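Local coordinates for protein kinase domain-containing protein (Chaetomium thermophilum, PDB 6Z3U) that probably phosphorylates serine and threonine residues of target proteins with ATP, acting as the cyclin-dependent kinase of a CAK (TFIIK) complex, at residues P152-L157 and V208-E213; V277-V282 and R375-H380. All coordinates share one frame; numbering follows the deposited sequence.

Interaction 1: residues P152-L157 and V208-E213; sequences PNIIGL and VWWCHE
The loop between the αC helix and the β4 strand of a protein kinase docks here on the αE helix, with Ile154 of the loop meeting Trp210 and Cys211. The contact is small and apolar. About 105 Å² is buried in all, and no hydrogen bond crosses it. Ile154 supplies every loop atom that touches. Its CB points toward the helix, and its two-carbon branch reaches across. With chi1 at -57°, CG1 swings opposite the carbonyl carbon and reaches the edge of the Trp210 indole, near the ring plane, 4.0 Å from Trp210 CD1. The faces of the indole are not used by Ile154. The two side chains cross at about a right angle. The terminal methyl bends on to the next residue of the helix, where Ile154 CD1 is 4.0 Å from Cys211 SG. Ile154 therefore spans two successive helix residues with two successive atoms of one branch.

Trp210 has its CG anti to the backbone N (chi1 -178°), which brings the CD1 edge of the ring to Ile154. Its NE1 gives a hydrogen bond to the backbone O of Leu148, at the end of helix 136-148, and its ring stacks with His151. These two partners help fix the rotation of the indole. Phe239, the phenylalanine of the DFG motif, touches both Ile154 and Cys211, so the contact lies against the DFG phenylalanine.

The loop is also held beside Ile154: Asn153 ND2 bonds to Glu233 OE2 and to Val234 O. Trp210 also packs on Met9 of the neighbouring RING-type domain-containing subunit. The contact thus joins the loop between helix 136-148 and strand 157-162 to the C-terminal turns of helix 194-213, beside strand 234-236.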
ATOM      1  N   PRO B 152      14.686   2.804  10.161  1.00 36.69           N
ATOM      2  CA  PRO B 152      15.827   3.700   9.906  1.00 36.10           C
ATOM      3  C   PRO B 152      16.452   3.539   8.530  1.00 30.67           C
ATOM      4  O   PRO B 152      17.182   4.438   8.097  1.00 23.80           O
ATOM      5  CB  PRO B 152      16.831   3.325  11.008  1.00 40.15           C
ATOM      6  CG  PRO B 152      16.058   2.507  11.998  1.00 38.93           C
ATOM      7  CD  PRO B 152      14.991   1.824  11.218  1.00 37.08           C
ATOM      8  N   ASN B 153      16.214   2.423   7.841  1.00 37.98           N
ATOM      9  CA  ASN B 153      16.801   2.172   6.530  1.00 34.92           C
ATOM     10  C   ASN B 153      15.783   2.294   5.400  1.00 32.80           C
ATOM     11  O   ASN B 153      16.017   1.779   4.302  1.00 31.58           O
ATOM     12  CB  ASN B 153      17.455   0.792   6.513  1.00 33.78           C
ATOM     13  CG  ASN B 153      18.545   0.658   7.553  1.00 29.90           C
ATOM     14  OD1 ASN B 153      18.423  -0.116   8.502  1.00 39.55           O
ATOM     15  ND2 ASN B 153      19.620   1.418   7.383  1.00 27.35           N
ATOM     16  N   ILE B 154      14.659   2.962   5.646  1.00 30.71           N
ATOM     17  CA  ILE B 154      13.682   3.289   4.614  1.00 28.17           C
ATOM     18  C   ILE B 154      13.501   4.799   4.621  1.00 30.91           C
ATOM     19  O   ILE B 154      13.304   5.398   5.685  1.00 32.01           O
ATOM     20  CB  ILE B 154      12.335   2.581   4.844  1.00 33.21           C
ATOM     21  CG1 ILE B 154      12.519   1.062   4.926  1.00 33.15           C
ATOM     22  CG2 ILE B 154      11.362   2.930   3.721  1.00 29.62           C
ATOM     23  CD1 ILE B 154      12.790   0.397   3.597  1.00 28.01           C
ATOM     24  N   ILE B 155      13.563   5.412   3.437  1.00 30.35           N
ATOM     25  CA  ILE B 155      13.444   6.863   3.351  1.00 32.31           C
ATOM     26  C   ILE B 155      12.139   7.297   3.993  1.00 37.64           C
ATOM     27  O   ILE B 155      11.061   6.768   3.684  1.00 44.40           O
ATOM     28  CB  ILE B 155      13.543   7.323   1.890  1.00 30.89           C
ATOM     29  CG1 ILE B 155      13.616   8.849   1.823  1.00 26.94           C
ATOM     30  CG2 ILE B 155      12.355   6.819   1.084  1.00 47.70           C
ATOM     31  CD1 ILE B 155      13.861   9.380   0.434  1.00 33.59           C
ATOM     32  N   GLY B 156      12.219   8.258   4.910  1.00 35.30           N
ATOM     33  CA  GLY B 156      11.062   8.675   5.673  1.00 31.19           C
ATOM     34  C   GLY B 156      10.234   9.711   4.929  1.00 28.27           C
ATOM     35  O   GLY B 156      10.763  10.725   4.477  1.00 31.23           O
ATOM     36  N   LEU B 157       8.939   9.439   4.818  1.00 28.77           N
ATOM     37  CA  LEU B 157       7.989  10.397   4.252  1.00 27.34           C
ATOM     38  C   LEU B 157       7.483  11.263   5.400  1.00 28.17           C
ATOM     39  O   LEU B 157       6.662  10.826   6.209  1.00 38.99           O
ATOM     40  CB  LEU B 157       6.856   9.675   3.536  1.00 33.72           C
ATOM     41  CG  LEU B 157       5.811  10.565   2.861  1.00 27.78           C
ATOM     42  CD1 LEU B 157       6.441  11.414   1.775  1.00 28.71           C
ATOM     43  CD2 LEU B 157       4.692   9.724   2.288  1.00 30.60           C
ATOM     44  N   VAL B 208      15.042  -4.482   3.248  1.00 25.49           N
ATOM     45  CA  VAL B 208      14.225  -5.466   2.546  1.00 23.30           C
ATOM     46  C   VAL B 208      13.512  -6.374   3.537  1.00 25.23           C
ATOM     47  O   VAL B 208      12.377  -6.799   3.295  1.00 33.35           O
ATOM     48  CB  VAL B 208      15.082  -6.272   1.556  1.00 19.31           C
ATOM     49  CG1 VAL B 208      14.243  -7.318   0.850  1.00 19.35           C
ATOM     50  CG2 VAL B 208      15.715  -5.347   0.544  1.00 22.01           C
ATOM     51  N   TRP B 209      14.150  -6.686   4.668  1.00 27.08           N
ATOM     52  CA  TRP B 209      13.456  -7.449   5.698  1.00 24.78           C
ATOM     53  C   TRP B 209      12.225  -6.697   6.186  1.00 23.98           C
ATOM     54  O   TRP B 209      11.150  -7.286   6.344  1.00 34.75           O
ATOM     55  CB  TRP B 209      14.395  -7.745   6.866  1.00 36.77           C
ATOM     56  CG  TRP B 209      13.681  -8.273   8.079  1.00 32.87           C
ATOM     57  CD1 TRP B 209      13.315  -9.566   8.319  1.00 33.18           C
ATOM     58  CD2 TRP B 209      13.244  -7.516   9.214  1.00 30.67           C
ATOM     59  NE1 TRP B 209      12.680  -9.660   9.534  1.00 34.73           N
ATOM     60  CE2 TRP B 209      12.623  -8.414  10.103  1.00 29.65           C
ATOM     61  CE3 TRP B 209      13.317  -6.164   9.563  1.00 34.37           C
ATOM     62  CZ2 TRP B 209      12.080  -8.006  11.317  1.00 39.25           C
ATOM     63  CZ3 TRP B 209      12.778  -5.761  10.769  1.00 31.78           C
ATOM     64  CH2 TRP B 209      12.167  -6.678  11.632  1.00 39.33           C
ATOM     65  N   TRP B 210      12.360  -5.389   6.412  1.00 24.07           N
ATOM     66  CA  TRP B 210      11.229  -4.602   6.894  1.00 32.32           C
ATOM     67  C   TRP B 210      10.129  -4.512   5.843  1.00 36.32           C
ATOM     68  O   TRP B 210       8.938  -4.545   6.179  1.00 34.42           O
ATOM     69  CB  TRP B 210      11.704  -3.211   7.302  1.00 32.53           C
ATOM     70  CG  TRP B 210      10.624  -2.352   7.854  1.00 24.67           C
ATOM     71  CD1 TRP B 210      10.188  -1.165   7.350  1.00 32.62           C
ATOM     72  CD2 TRP B 210       9.823  -2.617   9.011  1.00 25.51           C
ATOM     73  NE1 TRP B 210       9.172  -0.666   8.127  1.00 34.65           N
ATOM     74  CE2 TRP B 210       8.929  -1.539   9.154  1.00 26.26           C
ATOM     75  CE3 TRP B 210       9.781  -3.660   9.942  1.00 32.59           C
ATOM     76  CZ2 TRP B 210       8.001  -1.472  10.189  1.00 27.31           C
ATOM     77  CZ3 TRP B 210       8.859  -3.592  10.970  1.00 32.63           C
ATOM     78  CH2 TRP B 210       7.982  -2.505  11.085  1.00 36.61           C
ATOM     79  N   CYS B 211      10.505  -4.395   4.569  1.00 31.14           N
ATOM     80  CA  CYS B 211       9.508  -4.404   3.506  1.00 21.09           C
ATOM     81  C   CYS B 211       8.697  -5.691   3.541  1.00 24.70           C
ATOM     82  O   CYS B 211       7.461  -5.664   3.554  1.00 34.50           O
ATOM     83  CB  CYS B 211      10.187  -4.245   2.147  1.00 20.78           C
ATOM     84  SG  CYS B 211      10.852  -2.603   1.827  1.00 20.87           S
ATOM     85  N   HIS B 212       9.383  -6.834   3.569  1.00 21.85           N
ATOM     86  CA  HIS B 212       8.679  -8.110   3.562  1.00 24.47           C
ATOM     87  C   HIS B 212       7.951  -8.352   4.876  1.00 24.34           C
ATOM     88  O   HIS B 212       6.889  -8.985   4.884  1.00 22.04           O
ATOM     89  CB  HIS B 212       9.666  -9.237   3.269  1.00 20.84           C
ATOM     90  CG  HIS B 212      10.311  -9.134   1.922  1.00 20.47           C
ATOM     91  ND1 HIS B 212      11.251 -10.036   1.474  1.00 20.24           N
ATOM     92  CD2 HIS B 212      10.151  -8.231   0.926  1.00 20.45           C
ATOM     93  CE1 HIS B 212      11.642  -9.694   0.260  1.00 20.17           C
ATOM     94  NE2 HIS B 212      10.990  -8.602  -0.096  1.00 20.27           N
ATOM     95  N   GLU B 213       8.497  -7.859   5.989  1.00 29.62           N
ATOM     96  CA  GLU B 213       7.793  -7.959   7.263  1.00 29.46           C
ATOM     97  C   GLU B 213       6.427  -7.288   7.189  1.00 29.29           C
ATOM     98  O   GLU B 213       5.502  -7.681   7.909  1.00 34.13           O
ATOM     99  CB  GLU B 213       8.634  -7.336   8.378  1.00 33.46           C
ATOM    100  CG  GLU B 213       8.453  -7.982   9.752  1.00 37.72           C
ATOM    101  CD  GLU B 213       8.914  -9.433   9.792  1.00 43.99           C
ATOM    102  OE1 GLU B 213       8.433 -10.184  10.667  1.00 51.47           O
ATOM    103  OE2 GLU B 213       9.761  -9.819   8.959  1.00 36.89           O
TER

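Interaction 2: residues V277-V282 and R375-H380; sequences VDIWSV and REMLEH
Met377 is the one residue of segment 375-380 that touches segment 277-282, and it meets Ile279 and Val282. The closer part of the contact is at its terminal methyl. Met377 CE is 3.5 Å from Ile279 CG1, and Ile279 CG2 is 3.8 Å from that same Met377 CE. The methyl therefore sits over the fork of the branched isoleucine, against both of its arms. The methionine and isoleucine run antiparallel past one another. The methionine chain is extended as far as the sulfur and then bends at chi3 (-71°), which turns CE onto Ile279.

Val282, one turn further along, is met more loosely. Its CG1 lies 4.2 Å from Met377 SD, so the sulfur borders Val282 and the methyl borders Ile279. All three residues are buried, and no hydrogen bond crosses the contact. Leu359 and Thr363 of helix 353-363 and Ile372 pack round Met377 as well.

The solvent side of segment 375-380 is different. Glu376 and Glu379 are exposed and do not take part. Glu376 OE1 instead bonds to the backbone N of Thr373, close to the start of its own helix.

Only about 112 Å² is buried between the segments. This is plain helix packing in the C-lobe of a protein kinase, where the central αF helix (276-291) offers an apolar side to the short αI helix (374-378).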
ATOM      1  N   VAL B 277      12.121 -12.695  -5.119  1.00 25.27           N
ATOM      2  CA  VAL B 277      12.512 -11.861  -6.252  1.00 24.72           C
ATOM      3  C   VAL B 277      13.362 -10.687  -5.784  1.00 23.72           C
ATOM      4  O   VAL B 277      14.289 -10.260  -6.482  1.00 25.99           O
ATOM      5  CB  VAL B 277      11.270 -11.380  -7.027  1.00 24.99           C
ATOM      6  CG1 VAL B 277      10.548 -12.560  -7.647  1.00 32.10           C
ATOM      7  CG2 VAL B 277      10.343 -10.578  -6.121  1.00 29.19           C
ATOM      8  N   ASP B 278      13.063 -10.142  -4.600  1.00 23.43           N
ATOM      9  CA  ASP B 278      13.859  -9.036  -4.074  1.00 22.61           C
ATOM     10  C   ASP B 278      15.205  -9.510  -3.543  1.00 22.47           C
ATOM     11  O   ASP B 278      16.211  -8.805  -3.679  1.00 21.88           O
ATOM     12  CB  ASP B 278      13.095  -8.298  -2.973  1.00 22.50           C
ATOM     13  CG  ASP B 278      12.086  -7.309  -3.522  1.00 22.41           C
ATOM     14  OD1 ASP B 278      12.290  -6.804  -4.647  1.00 22.17           O
ATOM     15  OD2 ASP B 278      11.097  -7.021  -2.819  1.00 22.66           O
ATOM     16  N   ILE B 279      15.246 -10.693  -2.925  1.00 25.30           N
ATOM     17  CA  ILE B 279      16.503 -11.205  -2.388  1.00 23.09           C
ATOM     18  C   ILE B 279      17.529 -11.365  -3.504  1.00 22.95           C
ATOM     19  O   ILE B 279      18.718 -11.084  -3.316  1.00 22.59           O
ATOM     20  CB  ILE B 279      16.258 -12.529  -1.638  1.00 23.98           C
ATOM     21  CG1 ILE B 279      15.954 -12.262  -0.162  1.00 24.05           C
ATOM     22  CG2 ILE B 279      17.450 -13.455  -1.762  1.00 24.32           C
ATOM     23  CD1 ILE B 279      14.784 -11.347   0.071  1.00 24.89           C
ATOM     24  N   TRP B 280      17.085 -11.798  -4.685  1.00 23.32           N
ATOM     25  CA  TRP B 280      18.002 -11.935  -5.812  1.00 23.30           C
ATOM     26  C   TRP B 280      18.653 -10.603  -6.153  1.00 22.46           C
ATOM     27  O   TRP B 280      19.868 -10.529  -6.368  1.00 28.55           O
ATOM     28  CB  TRP B 280      17.259 -12.482  -7.030  1.00 23.93           C
ATOM     29  CG  TRP B 280      18.113 -12.581  -8.259  1.00 24.49           C
ATOM     30  CD1 TRP B 280      18.432 -11.569  -9.122  1.00 23.55           C
ATOM     31  CD2 TRP B 280      18.741 -13.759  -8.773  1.00 24.81           C
ATOM     32  NE1 TRP B 280      19.227 -12.047 -10.136  1.00 24.35           N
ATOM     33  CE2 TRP B 280      19.430 -13.388  -9.944  1.00 24.89           C
ATOM     34  CE3 TRP B 280      18.788 -15.091  -8.355  1.00 25.65           C
ATOM     35  CZ2 TRP B 280      20.157 -14.302 -10.702  1.00 25.48           C
ATOM     36  CZ3 TRP B 280      19.511 -15.996  -9.107  1.00 28.11           C
ATOM     37  CH2 TRP B 280      20.185 -15.598 -10.268  1.00 28.96           C
ATOM     38  N   SER B 281      17.854  -9.538  -6.226  1.00 22.05           N
ATOM     39  CA  SER B 281      18.415  -8.220  -6.501  1.00 21.36           C
ATOM     40  C   SER B 281      19.439  -7.831  -5.445  1.00 20.94           C
ATOM     41  O   SER B 281      20.483  -7.249  -5.765  1.00 25.61           O
ATOM     42  CB  SER B 281      17.298  -7.184  -6.573  1.00 25.10           C
ATOM     43  OG  SER B 281      16.434  -7.463  -7.660  1.00 36.01           O
ATOM     44  N   VAL B 282      19.163  -8.146  -4.179  1.00 21.05           N
ATOM     45  CA  VAL B 282      20.149  -7.900  -3.130  1.00 20.83           C
ATOM     46  C   VAL B 282      21.427  -8.670  -3.423  1.00 21.05           C
ATOM     47  O   VAL B 282      22.537  -8.139  -3.289  1.00 21.54           O
ATOM     48  CB  VAL B 282      19.566  -8.270  -1.757  1.00 21.13           C
ATOM     49  CG1 VAL B 282      20.660  -8.316  -0.711  1.00 21.15           C
ATOM     50  CG2 VAL B 282      18.497  -7.272  -1.366  1.00 24.25           C
ATOM     51  N   ARG B 375      14.657 -12.578   6.441  1.00 33.02           N
ATOM     52  CA  ARG B 375      14.839 -12.887   7.856  1.00 27.39           C
ATOM     53  C   ARG B 375      15.997 -13.856   8.054  1.00 30.08           C
ATOM     54  O   ARG B 375      16.870 -13.636   8.902  1.00 34.19           O
ATOM     55  CB  ARG B 375      13.552 -13.463   8.446  1.00 37.79           C
ATOM     56  CG  ARG B 375      13.772 -14.281   9.716  1.00 36.75           C
ATOM     57  CD  ARG B 375      12.462 -14.634  10.418  1.00 58.24           C
ATOM     58  NE  ARG B 375      11.947 -13.527  11.226  1.00 73.08           N
ATOM     59  CZ  ARG B 375      10.870 -12.798  10.934  1.00 80.25           C
ATOM     60  NH1 ARG B 375      10.152 -13.042   9.843  1.00 72.78           N
ATOM     61  NH2 ARG B 375      10.505 -11.815  11.748  1.00 67.73           N
ATOM     62  N   GLU B 376      16.028 -14.934   7.269  1.00 31.12           N
ATOM     63  CA  GLU B 376      17.158 -15.853   7.340  1.00 28.48           C
ATOM     64  C   GLU B 376      18.462 -15.112   7.089  1.00 27.62           C
ATOM     65  O   GLU B 376      19.484 -15.396   7.723  1.00 36.35           O
ATOM     66  CB  GLU B 376      16.985 -16.979   6.321  1.00 28.94           C
ATOM     67  CG  GLU B 376      15.828 -17.918   6.606  1.00 30.06           C
ATOM     68  CD  GLU B 376      15.554 -18.858   5.448  1.00 33.93           C
ATOM     69  OE1 GLU B 376      16.072 -18.596   4.342  1.00 36.04           O
ATOM     70  OE2 GLU B 376      14.823 -19.854   5.636  1.00 34.59           O
ATOM     71  N   MET B 377      18.435 -14.140   6.178  1.00 29.27           N
ATOM     72  CA  MET B 377      19.641 -13.392   5.848  1.00 25.78           C
ATOM     73  C   MET B 377      20.190 -12.671   7.071  1.00 26.16           C
ATOM     74  O   MET B 377      21.408 -12.637   7.283  1.00 35.39           O
ATOM     75  CB  MET B 377      19.325 -12.402   4.728  1.00 26.73           C
ATOM     76  CG  MET B 377      20.491 -12.096   3.811  1.00 34.91           C
ATOM     77  SD  MET B 377      19.988 -11.117   2.384  1.00 27.55           S
ATOM     78  CE  MET B 377      19.054 -12.345   1.478  1.00 23.83           C
ATOM     79  N   LEU B 378      19.308 -12.100   7.894  1.00 27.50           N
ATOM     80  CA  LEU B 378      19.758 -11.319   9.040  1.00 35.68           C
ATOM     81  C   LEU B 378      20.372 -12.177  10.139  1.00 35.01           C
ATOM     82  O   LEU B 378      21.170 -11.666  10.929  1.00 40.07           O
ATOM     83  CB  LEU B 378      18.596 -10.510   9.615  1.00 34.43           C
ATOM     84  CG  LEU B 378      18.128  -9.325   8.771  1.00 36.09           C
ATOM     85  CD1 LEU B 378      16.866  -8.722   9.363  1.00 41.00           C
ATOM     86  CD2 LEU B 378      19.223  -8.265   8.659  1.00 38.12           C
ATOM     87  N   GLU B 379      20.017 -13.455  10.215  1.00 32.33           N
ATOM     88  CA  GLU B 379      20.572 -14.348  11.224  1.00 36.03           C
ATOM     89  C   GLU B 379      21.798 -15.111  10.736  1.00 36.80           C
ATOM     90  O   GLU B 379      22.324 -15.949  11.478  1.00 43.97           O
ATOM     91  CB  GLU B 379      19.490 -15.326  11.694  1.00 40.59           C
ATOM     92  CG  GLU B 379      18.151 -14.645  11.980  1.00 38.09           C
ATOM     93  CD  GLU B 379      17.304 -15.394  12.993  1.00 46.22           C
ATOM     94  OE1 GLU B 379      17.878 -16.077  13.867  1.00 57.33           O
ATOM     95  OE2 GLU B 379      16.060 -15.295  12.916  1.00 44.36           O
ATOM     96  N   HIS B 380      22.272 -14.836   9.523  1.00 33.32           N
ATOM     97  CA  HIS B 380      23.439 -15.524   8.989  1.00 33.77           C
ATOM     98  C   HIS B 380      24.683 -15.203   9.815  1.00 36.95           C
ATOM     99  O   HIS B 380      24.738 -14.216  10.553  1.00 32.00           O
ATOM    100  CB  HIS B 380      23.652 -15.132   7.527  1.00 29.79           C
ATOM    101  CG  HIS B 380      24.544 -16.069   6.774  1.00 27.97           C
ATOM    102  ND1 HIS B 380      25.736 -15.669   6.211  1.00 30.92           N
ATOM    103  CD2 HIS B 380      24.424 -17.389   6.504  1.00 37.18           C
ATOM    104  CE1 HIS B 380      26.309 -16.701   5.618  1.00 32.78           C
ATOM    105  NE2 HIS B 380      25.534 -17.757   5.782  1.00 33.93           N
TER

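In the fold
Interactions 1 and 2 lie 14 Å apart, centre to centre, and follow one another along the chain. Segment 208-213 joins them, because its other sides face both segments of interaction 2. Glu213 OE1 forms a salt bridge with Arg375 NH2 at 2.8 Å. His212 NE2 is 3.2 Å from Asp278 OD2, a probable hydrogen bond. Asp278 also accepts bonds from the backbone N of His218 and Arg219, just before Asp220, the predicted proton acceptor. Helices αE and αF are thereby tied to the catalytic loop. The side chains of Cys211 and Val282 are each about 11 Å from that of Asp220, so neither contact reaches the predicted active site directly.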